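Local atomic coordinates of nitrite oxidoreductase subunit A (Kuenenia stuttgartiensis, PDB entry 7B04), a protein that belongs to the molybdopterin oxidoreductase family and carries a molybdenum atom, two MD1 molecules and an iron/sulfur cluster. Residues G238-N243 and G264-N269; A586-K591 and K606-D611. One frame throughout, in Å; residues are numbered along the deposited sequence.

Interaction 1: G238-N243 and G264-N269; sequences GMYRFN and GRNWSN
Asn-243 and Gly-264 mark the closest approach of the two backbones, their CA atoms 4.1 Å apart; the separation grows to 5.7 Å between the CA atoms of Tyr-240 and Asn-266. Residues 238-243 lie early in helix 238-254, while 264-269 carries the short strand 265-266, which pairs in parallel with strand 222-226 at one margin of a mixed sheet. Helix and strand thus belong to one beta-alpha-beta unit. A main-chain hydrogen bond from Gly-264 N to Asn-243 O, 2.7 Å long, ties the helix to the residue just before the strand.

Between the backbones, Tyr-240 and Asn-266 stack as flat groups, ring and amide planes only 17° apart. The CB of Asn-266 sits over one ring face, 3.8 Å from the ring centroid, in a CH-pi contact. With CG beside the backbone N and anti to the carbonyl carbon (chi1 -70°), Tyr-240 runs its ring along this amide and places OH at Trp-267 O, a hydrogen bond modelled at 2.4 Å, a length too short to be taken literally at this resolution. The carbonyl lies at the ring edge, near its plane.

Asn-243 donates from ND2 to Asn-266 OD1 over 2.8 Å, with an N-H...O angle of 149° and the two amides nearly coplanar; the same ND2 also reaches Gly-224 O on strand 222-226. Further along, Asn-269, whose side chain is about 7 Å from a bound MD1, is held by Arg-225 and Gly-226. The buried Asn-243 amide therefore spends its nitrogen on two adjacent strands, which should fix its flip and tie the helix to both.

Interaction 2: A586-K591 and K606-D611; sequences AEDVFK and KGRALD
Asp-588 and Arg-608 form the salt bridge of this contact, which joins two irregular pieces of the long connection between helices 582-585 and 615-618. Asp-588 also heads an Asx turn: its OD1 accepts from Phe-590 N at 3.2 Å, the donor lying above the carboxylate plane. The same oxygen faces Arg-608 NH2, at a modelled 2.4 Å that is doubtful as an exact length.

The flat groups are not matched in a side-by-side pair. Carboxylate and guanidinium planes are 53° apart, and OD1 lies over one face of the guanidinium. On the opposite face sits Lys-606 NZ, 3.5 Å above the plane and offset toward the rim; this ammonium has its own counter-charge in Asp-259, which would probably ease the closeness of two cations. Arg-608 gets there by an extended chain from CG to NE, its length crossing that of Phe-590 at about a right angle. Guanidinium and phenyl planes are nevertheless nearly parallel, 9° apart, with NH1 approaching CD2 of the ring obliquely. Helix 238-254 supplies Ala-247 and Ile-248 as packing partners of Phe-590.

At the other end the backbones converge, with Ala-586 and Gly-607 CA atoms 3.9 Å apart. Lys-606 N gives Ala-586 O a weak hydrogen bond of 2.7 Å, bent to 119° at the hydrogen, and Ala-586 CB rests 3.8 Å from Gly-607 CA.

How the interactions relate
From the N terminus, interaction 1 comes first: it closes a loop of 20 intervening residues that holds the rest of helix 238-254 and the return to strand 265-266. Interaction 2 follows far downstream, closing 14 residues without helix or strand. The two are in series, neither nested nor crossed, yet their centres lie 11 Å apart. Asp-611 joins them directly: its O is 3.0 Å from Arg-265 NH1 and its OD1 3.1 Å from Asn-266 ND2, both probable hydrogen bonds, while Ala-609 CB packs on Gly-264 O. Val-589 adds contacts with Asn-244 and Ile-248, so the connection containing 586-611 touches both the helix and the second strand of the beta-alpha-beta unit.

Interaction 1: G238-N243 and G264-N269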
loop_
_atom_site.group_PDB
_atom_site.type_symbol
_atom_site.label_atom_id
_atom_site.label_comp_id
_atom_site.label_asym_id
_atom_site.label_seq_id
_atom_site.Cartn_x
_atom_site.Cartn_y
_atom_site.Cartn_z
ATOM N N GLY B 238 -17.337 8.586 -20.519
ATOM C CA GLY B 238 -17.942 8.387 -21.821
ATOM C C GLY B 238 -19.008 7.314 -21.824
ATOM O O GLY B 238 -19.841 7.281 -22.735
ATOM N N MET B 239 -18.994 6.423 -20.828
ATOM C CA MET B 239 -20.060 5.436 -20.699
ATOM C C MET B 239 -21.409 6.108 -20.479
ATOM O O MET B 239 -22.430 5.650 -21.003
ATOM C CB MET B 239 -19.748 4.482 -19.548
ATOM C CG MET B 239 -20.731 3.336 -19.402
ATOM S SD MET B 239 -20.667 2.211 -20.805
ATOM C CE MET B 239 -19.100 1.406 -20.502
ATOM N N TYR B 240 -21.433 7.200 -19.709
ATOM C CA TYR B 240 -22.673 7.951 -19.544
ATOM C C TYR B 240 -23.133 8.554 -20.864
ATOM O O TYR B 240 -24.339 8.673 -21.109
ATOM C CB TYR B 240 -22.500 9.048 -18.492
ATOM C CG TYR B 240 -22.349 8.545 -17.073
ATOM C CD1 TYR B 240 -22.462 7.193 -16.773
ATOM C CD2 TYR B 240 -22.108 9.427 -16.029
ATOM C CE1 TYR B 240 -22.325 6.735 -15.474
ATOM C CE2 TYR B 240 -21.975 8.979 -14.730
ATOM C CZ TYR B 240 -22.082 7.635 -14.458
ATOM O OH TYR B 240 -21.946 7.191 -13.162
ATOM N N ARG B 241 -22.188 8.938 -21.725
ATOM C CA ARG B 241 -22.544 9.391 -23.064
ATOM C C ARG B 241 -23.106 8.243 -23.892
ATOM O O ARG B 241 -24.067 8.426 -24.649
ATOM C CB ARG B 241 -21.319 10.004 -23.743
ATOM C CG ARG B 241 -21.597 10.714 -25.055
ATOM C CD ARG B 241 -20.305 11.265 -25.640
ATOM N NE ARG B 241 -20.520 11.980 -26.894
ATOM C CZ ARG B 241 -20.747 13.286 -26.979
ATOM N NH1 ARG B 241 -20.792 14.027 -25.881
ATOM N NH2 ARG B 241 -20.930 13.853 -28.164
ATOM N N PHE B 242 -22.516 7.052 -23.762
ATOM C CA PHE B 242 -23.031 5.880 -24.462
ATOM C C PHE B 242 -24.464 5.575 -24.044
ATOM O O PHE B 242 -25.317 5.285 -24.892
ATOM C CB PHE B 242 -22.128 4.675 -24.202
ATOM C CG PHE B 242 -22.542 3.435 -24.938
ATOM C CD1 PHE B 242 -22.255 3.284 -26.285
ATOM C CD2 PHE B 242 -23.221 2.419 -24.284
ATOM C CE1 PHE B 242 -22.637 2.141 -26.965
ATOM C CE2 PHE B 242 -23.606 1.277 -24.958
ATOM C CZ PHE B 242 -23.313 1.138 -26.301
ATOM N N ASN B 243 -24.694 5.653 -22.752
ATOM C CA ASN B 243 -26.024 5.402 -22.174
ATOM C C ASN B 243 -26.988 6.413 -22.775
ATOM O O ASN B 243 -28.106 6.072 -23.082
ATOM C CB ASN B 243 -25.947 5.662 -20.682
ATOM C CG ASN B 243 -25.267 4.536 -19.969
ATOM O OD1 ASN B 243 -25.202 3.451 -20.491
ATOM N ND2 ASN B 243 -24.785 4.779 -18.777
ATOM N N GLY B 264 -30.003 4.606 -21.898
ATOM C CA GLY B 264 -29.525 3.789 -20.811
ATOM C C GLY B 264 -29.554 4.545 -19.507
ATOM O O GLY B 264 -29.784 5.749 -19.446
ATOM N N ARG B 265 -29.394 3.803 -18.426
ATOM C CA ARG B 265 -29.377 4.381 -17.095
ATOM C C ARG B 265 -27.958 4.443 -16.548
ATOM O O ARG B 265 -27.239 3.435 -16.530
ATOM C CB ARG B 265 -30.283 3.593 -16.169
ATOM C CG ARG B 265 -31.711 4.053 -16.314
ATOM C CD ARG B 265 -32.565 3.508 -15.232
ATOM N NE ARG B 265 -32.618 4.433 -14.107
ATOM C CZ ARG B 265 -33.548 4.396 -13.160
ATOM N NH1 ARG B 265 -33.525 5.273 -12.164
ATOM N NH2 ARG B 265 -34.495 3.466 -13.201
ATOM N N ASN B 266 -27.552 5.641 -16.139
ATOM C CA ASN B 266 -26.208 5.870 -15.635
ATOM C C ASN B 266 -26.097 5.334 -14.213
ATOM O O ASN B 266 -26.874 5.712 -13.327
ATOM C CB ASN B 266 -25.893 7.360 -15.667
ATOM C CG ASN B 266 -25.979 7.956 -17.054
ATOM O OD1 ASN B 266 -25.887 7.247 -18.055
ATOM N ND2 ASN B 266 -26.185 9.270 -17.119
ATOM N N TRP B 267 -25.172 4.403 -14.014
ATOM C CA TRP B 267 -24.961 3.805 -12.701
ATOM C C TRP B 267 -24.021 4.670 -11.868
ATOM O O TRP B 267 -23.008 5.177 -12.371
ATOM C CB TRP B 267 -24.410 2.388 -12.847
ATOM C CG TRP B 267 -25.491 1.408 -12.643
ATOM C CD1 TRP B 267 -26.825 1.676 -12.680
ATOM C CD2 TRP B 267 -25.367 0.006 -12.385
ATOM N NE1 TRP B 267 -27.540 0.537 -12.440
ATOM C CE2 TRP B 267 -26.671 -0.508 -12.265
ATOM C CE3 TRP B 267 -24.284 -0.864 -12.240
ATOM C CZ2 TRP B 267 -26.925 -1.852 -12.011
ATOM C CZ3 TRP B 267 -24.538 -2.203 -11.982
ATOM C CH2 TRP B 267 -25.850 -2.682 -11.874
ATOM N N SER B 268 -24.354 4.815 -10.591
ATOM C CA SER B 268 -23.647 5.731 -9.717
ATOM C C SER B 268 -22.328 5.117 -9.252
ATOM O O SER B 268 -22.111 3.899 -9.321
ATOM C CB SER B 268 -24.524 6.088 -8.511
ATOM O OG SER B 268 -24.930 4.915 -7.822
ATOM N N ASN B 269 -21.440 5.980 -8.767
ATOM C CA ASN B 269 -20.132 5.558 -8.280
ATOM C C ASN B 269 -19.888 5.923 -6.825
ATOM O O ASN B 269 -19.537 5.050 -6.023
ATOM C CB ASN B 269 -19.027 6.170 -9.160
ATOM C CG ASN B 269 -19.012 5.590 -10.555
ATOM O OD1 ASN B 269 -19.023 4.377 -10.734
ATOM N ND2 ASN B 269 -18.983 6.462 -11.557
#

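Interaction 2: A586-K591 and K606-D611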
loop_
_atom_site.group_PDB
_atom_site.type_symbol
_atom_site.label_atom_id
_atom_site.label_comp_id
_atom_site.label_asym_id
_atom_site.label_seq_id
_atom_site.Cartn_x
_atom_site.Cartn_y
_atom_site.Cartn_z
ATOM N N ALA B 586 -24.365 14.918 -21.222
ATOM C CA ALA B 586 -25.763 15.263 -21.442
ATOM C C ALA B 586 -25.944 16.100 -22.703
ATOM O O ALA B 586 -26.871 16.906 -22.796
ATOM C CB ALA B 586 -26.340 15.993 -20.229
ATOM N N GLU B 587 -25.066 15.912 -23.684
ATOM C CA GLU B 587 -25.254 16.549 -24.978
ATOM C C GLU B 587 -26.436 15.907 -25.693
ATOM O O GLU B 587 -26.676 14.703 -25.564
ATOM C CB GLU B 587 -23.986 16.417 -25.823
ATOM C CG GLU B 587 -23.749 17.561 -26.794
ATOM C CD GLU B 587 -22.912 17.140 -27.987
ATOM O OE1 GLU B 587 -23.245 16.113 -28.614
ATOM O OE2 GLU B 587 -21.918 17.831 -28.294
ATOM N N ASP B 588 -27.187 16.717 -26.436
ATOM C CA ASP B 588 -28.353 16.198 -27.138
ATOM C C ASP B 588 -27.916 15.168 -28.172
ATOM O O ASP B 588 -27.197 15.492 -29.122
ATOM C CB ASP B 588 -29.134 17.336 -27.796
ATOM C CG ASP B 588 -30.527 16.911 -28.230
ATOM O OD1 ASP B 588 -30.814 15.696 -28.217
ATOM O OD2 ASP B 588 -31.344 17.787 -28.578
ATOM N N VAL B 589 -28.351 13.920 -27.974
ATOM C CA VAL B 589 -27.952 12.834 -28.865
ATOM C C VAL B 589 -28.455 13.087 -30.276
ATOM O O VAL B 589 -27.743 12.844 -31.259
ATOM C CB VAL B 589 -28.460 11.492 -28.312
ATOM C CG1 VAL B 589 -28.223 10.386 -29.311
ATOM C CG2 VAL B 589 -27.772 11.183 -27.009
ATOM N N PHE B 590 -29.672 13.601 -30.401
ATOM C CA PHE B 590 -30.278 13.845 -31.697
ATOM C C PHE B 590 -29.885 15.209 -32.244
ATOM O O PHE B 590 -30.188 15.514 -33.402
ATOM C CB PHE B 590 -31.800 13.704 -31.592
ATOM C CG PHE B 590 -32.263 12.286 -31.404
ATOM C CD1 PHE B 590 -32.798 11.568 -32.461
ATOM C CD2 PHE B 590 -32.138 11.664 -30.175
ATOM C CE1 PHE B 590 -33.229 10.265 -32.279
ATOM C CE2 PHE B 590 -32.566 10.360 -29.988
ATOM C CZ PHE B 590 -33.110 9.660 -31.044
ATOM N N LYS B 591 -29.222 16.037 -31.431
ATOM C CA LYS B 591 -28.709 17.337 -31.870
ATOM C C LYS B 591 -27.268 17.528 -31.401
ATOM O O LYS B 591 -26.982 18.389 -30.563
ATOM C CB LYS B 591 -29.597 18.460 -31.343
ATOM C CG LYS B 591 -30.895 18.675 -32.100
ATOM C CD LYS B 591 -31.904 19.355 -31.183
ATOM C CE LYS B 591 -32.887 20.199 -31.952
ATOM N NZ LYS B 591 -32.275 20.714 -33.194
ATOM N N LYS B 606 -29.085 18.206 -23.493
ATOM C CA LYS B 606 -30.276 17.469 -23.077
ATOM C C LYS B 606 -29.881 16.011 -22.885
ATOM O O LYS B 606 -29.625 15.307 -23.867
ATOM C CB LYS B 606 -31.397 17.604 -24.098
ATOM C CG LYS B 606 -32.591 16.712 -23.799
ATOM C CD LYS B 606 -33.717 16.941 -24.790
ATOM C CE LYS B 606 -34.822 15.913 -24.612
ATOM N NZ LYS B 606 -35.978 16.183 -25.509
ATOM N N GLY B 607 -29.827 15.568 -21.633
ATOM C CA GLY B 607 -29.519 14.184 -21.335
ATOM C C GLY B 607 -30.797 13.372 -21.218
ATOM O O GLY B 607 -31.792 13.828 -20.659
ATOM N N ARG B 608 -30.757 12.159 -21.767
ATOM C CA ARG B 608 -31.895 11.249 -21.748
ATOM C C ARG B 608 -31.540 9.931 -21.078
ATOM O O ARG B 608 -32.197 8.910 -21.314
ATOM C CB ARG B 608 -32.419 11.038 -23.167
ATOM C CG ARG B 608 -32.275 12.310 -23.968
ATOM C CD ARG B 608 -32.940 12.299 -25.311
ATOM N NE ARG B 608 -32.852 13.639 -25.879
ATOM C CZ ARG B 608 -33.195 13.956 -27.119
ATOM N NH1 ARG B 608 -33.659 13.023 -27.933
ATOM N NH2 ARG B 608 -33.074 15.206 -27.543
ATOM N N ALA B 609 -30.509 9.946 -20.244
ATOM C CA ALA B 609 -30.097 8.803 -19.448
ATOM C C ALA B 609 -30.485 9.099 -18.007
ATOM O O ALA B 609 -30.006 10.076 -17.422
ATOM C CB ALA B 609 -28.594 8.560 -19.573
ATOM N N LEU B 610 -31.339 8.256 -17.438
ATOM C CA LEU B 610 -31.850 8.466 -16.090
ATOM C C LEU B 610 -30.895 7.833 -15.088
ATOM O O LEU B 610 -30.680 6.617 -15.110
ATOM C CB LEU B 610 -33.254 7.880 -15.952
ATOM C CG LEU B 610 -33.941 8.069 -14.600
ATOM C CD1 LEU B 610 -34.109 9.547 -14.284
ATOM C CD2 LEU B 610 -35.284 7.359 -14.598
ATOM N N ASP B 611 -30.324 8.654 -14.213
ATOM C CA ASP B 611 -29.356 8.149 -13.251
ATOM C C ASP B 611 -30.007 7.141 -12.310
ATOM O O ASP B 611 -31.198 7.220 -11.998
ATOM C CB ASP B 611 -28.753 9.303 -12.453
ATOM C CG ASP B 611 -27.943 10.248 -13.318
ATOM O OD1 ASP B 611 -27.417 9.803 -14.359
ATOM O OD2 ASP B 611 -27.833 11.438 -12.957
#